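Local atomic coordinates of probable threonyl-tRNA synthetase 1 (Aeropyrum pernix, PDB entry 3A32), a protein that probably attaches threonine to tRNA(Thr) in two steps, activation by ATP and transfer to the acceptor end, without an editing domain of its own. Residues 108-111 with 112-115. Numbering follows the deposited sequence.
Sequences KPMN and CPYH. With ZN (zinc ion), chain G.
The imidazole of H115 carries CB of N111 over one face, a CH-pi contact with CB 3.9 Å from the ring centroid and displaced toward the rim at NE2. At the Y114 ring, CD of K108 meets the edge, lying 4.0 Å from CD1 near the ring plane. The backbone also joins N111 and H115: H115 N donates to N111 O at 3.0 Å in the carbonyl plane, with an N-H...O angle of 163°, closing the first turn of the helix. Both ring nitrogens of H115 are engaged, NE2 by E138 and ND1 by zinc ligand H166, which makes H115 a second-shell residue probably orienting that ligand. An alanine in place of H115 would probably leave E138 and H166 without these bonds, with the H166 ring, still tied to zinc through NE2, less restrained in its rotation, and would strip the cover from N111 CB.

C112 SG, turned almost over its own backbone N (chi1 -20°), reaches zinc at 2.3 Å; H166 and H310 complete the protein ligands, and a water at 2.0 Å is the fourth ligand of the zinc. M110 packs beside this thiolate, its CB 3.8 Å from SG, while its CG touches P113 CD. A water accepts a weak bond from Y114 N and donates to M110 O at 2.6 Å, bridging loop and helix.

The segment thus turns from strand 103-107 into helix 112-126, placing a zinc ligand at the helix start within the class II synthetase core. P113 and Y114 pack against helix 80-84, Y114 OH bonds to I76 O, and N111 and H115 lie against strand 134-143.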
loop_
_atom_site.group_PDB
_atom_site.type_symbol
_atom_site.label_atom_id
_atom_site.label_comp_id
_atom_site.label_asym_id
_atom_site.label_seq_id
_atom_site.Cartn_x
_atom_site.Cartn_y
_atom_site.Cartn_z
ATOM N N LYS A 108 -16.219 -6.474 4.333
ATOM C CA LYS A 108 -15.471 -6.858 5.521
ATOM C C LYS A 108 -15.536 -5.758 6.587
ATOM O O LYS A 108 -15.151 -4.598 6.314
ATOM C CB LYS A 108 -14.017 -7.082 5.093
ATOM C CG LYS A 108 -13.042 -7.479 6.145
ATOM C CD LYS A 108 -11.643 -7.769 5.563
ATOM C CE LYS A 108 -10.939 -6.512 5.049
ATOM N NZ LYS A 108 -9.553 -6.904 4.624
ATOM N N PRO A 109 -16.053 -6.096 7.791
ATOM C CA PRO A 109 -15.960 -5.154 8.929
ATOM C C PRO A 109 -14.737 -5.393 9.826
ATOM O O PRO A 109 -14.369 -4.517 10.622
ATOM C CB PRO A 109 -17.266 -5.433 9.708
ATOM C CG PRO A 109 -17.558 -6.904 9.458
ATOM C CD PRO A 109 -16.822 -7.311 8.163
ATOM N N MET A 110 -14.109 -6.567 9.705
ATOM C CA MET A 110 -12.927 -6.886 10.498
ATOM C C MET A 110 -12.061 -7.855 9.738
ATOM O O MET A 110 -12.591 -8.626 8.928
ATOM C CB MET A 110 -13.354 -7.514 11.833
ATOM C CG MET A 110 -14.167 -8.819 11.732
ATOM S SD MET A 110 -15.134 -9.182 13.274
ATOM C CE MET A 110 -14.527 -7.875 14.383
ATOM N N ASN A 111 -10.744 -7.836 9.993
ATOM C CA ASN A 111 -9.787 -8.725 9.254
ATOM C C ASN A 111 -9.569 -10.064 9.904
ATOM O O ASN A 111 -9.076 -10.996 9.256
ATOM C CB ASN A 111 -8.419 -8.089 9.067
ATOM C CG ASN A 111 -8.487 -6.692 8.507
ATOM O OD1 ASN A 111 -8.051 -5.728 9.138
ATOM N ND2 ASN A 111 -9.017 -6.567 7.327
ATOM N N CYS A 112 -9.928 -10.159 11.187
ATOM C CA CYS A 112 -9.701 -11.369 12.024
ATOM C C CYS A 112 -9.951 -12.756 11.420
ATOM O O CYS A 112 -9.068 -13.611 11.528
ATOM C CB CYS A 112 -10.455 -11.268 13.391
ATOM S SG CYS A 112 -10.926 -9.571 13.893
ATOM N N PRO A 113 -11.188 -13.030 10.924
ATOM C CA PRO A 113 -11.502 -14.327 10.314
ATOM C C PRO A 113 -10.623 -14.642 9.104
ATOM O O PRO A 113 -10.215 -15.802 8.935
ATOM C CB PRO A 113 -12.979 -14.177 9.901
ATOM C CG PRO A 113 -13.547 -13.094 10.837
ATOM C CD PRO A 113 -12.378 -12.160 11.043
ATOM N N TYR A 114 -10.307 -13.627 8.291
ATOM C CA TYR A 114 -9.380 -13.840 7.160
ATOM C C TYR A 114 -7.986 -14.216 7.664
ATOM O O TYR A 114 -7.412 -15.177 7.186
ATOM C CB TYR A 114 -9.370 -12.660 6.173
ATOM C CG TYR A 114 -10.431 -12.748 5.036
ATOM C CD1 TYR A 114 -11.267 -11.672 4.736
ATOM C CD2 TYR A 114 -10.543 -13.877 4.238
ATOM C CE1 TYR A 114 -12.203 -11.724 3.708
ATOM C CE2 TYR A 114 -11.465 -13.927 3.179
ATOM C CZ TYR A 114 -12.287 -12.865 2.929
ATOM O OH TYR A 114 -13.211 -12.938 1.899
ATOM N N HIS A 115 -7.474 -13.504 8.671
ATOM C CA HIS A 115 -6.125 -13.786 9.248
ATOM C C HIS A 115 -6.059 -15.172 9.848
ATOM O O HIS A 115 -5.028 -15.802 9.753
ATOM C CB HIS A 115 -5.737 -12.737 10.304
ATOM C CG HIS A 115 -5.468 -11.382 9.712
ATOM N ND1 HIS A 115 -4.927 -10.338 10.432
ATOM C CD2 HIS A 115 -5.636 -10.920 8.447
ATOM C CE1 HIS A 115 -4.765 -9.300 9.635
ATOM N NE2 HIS A 115 -5.187 -9.626 8.430
HETATM ZN ZN ZN G . -9.147 -8.889 15.151
HETATM O O HOH W 1 -12.292 -10.930 7.674
HETATM O O HOH W 2 -8.428 -6.998 15.173
#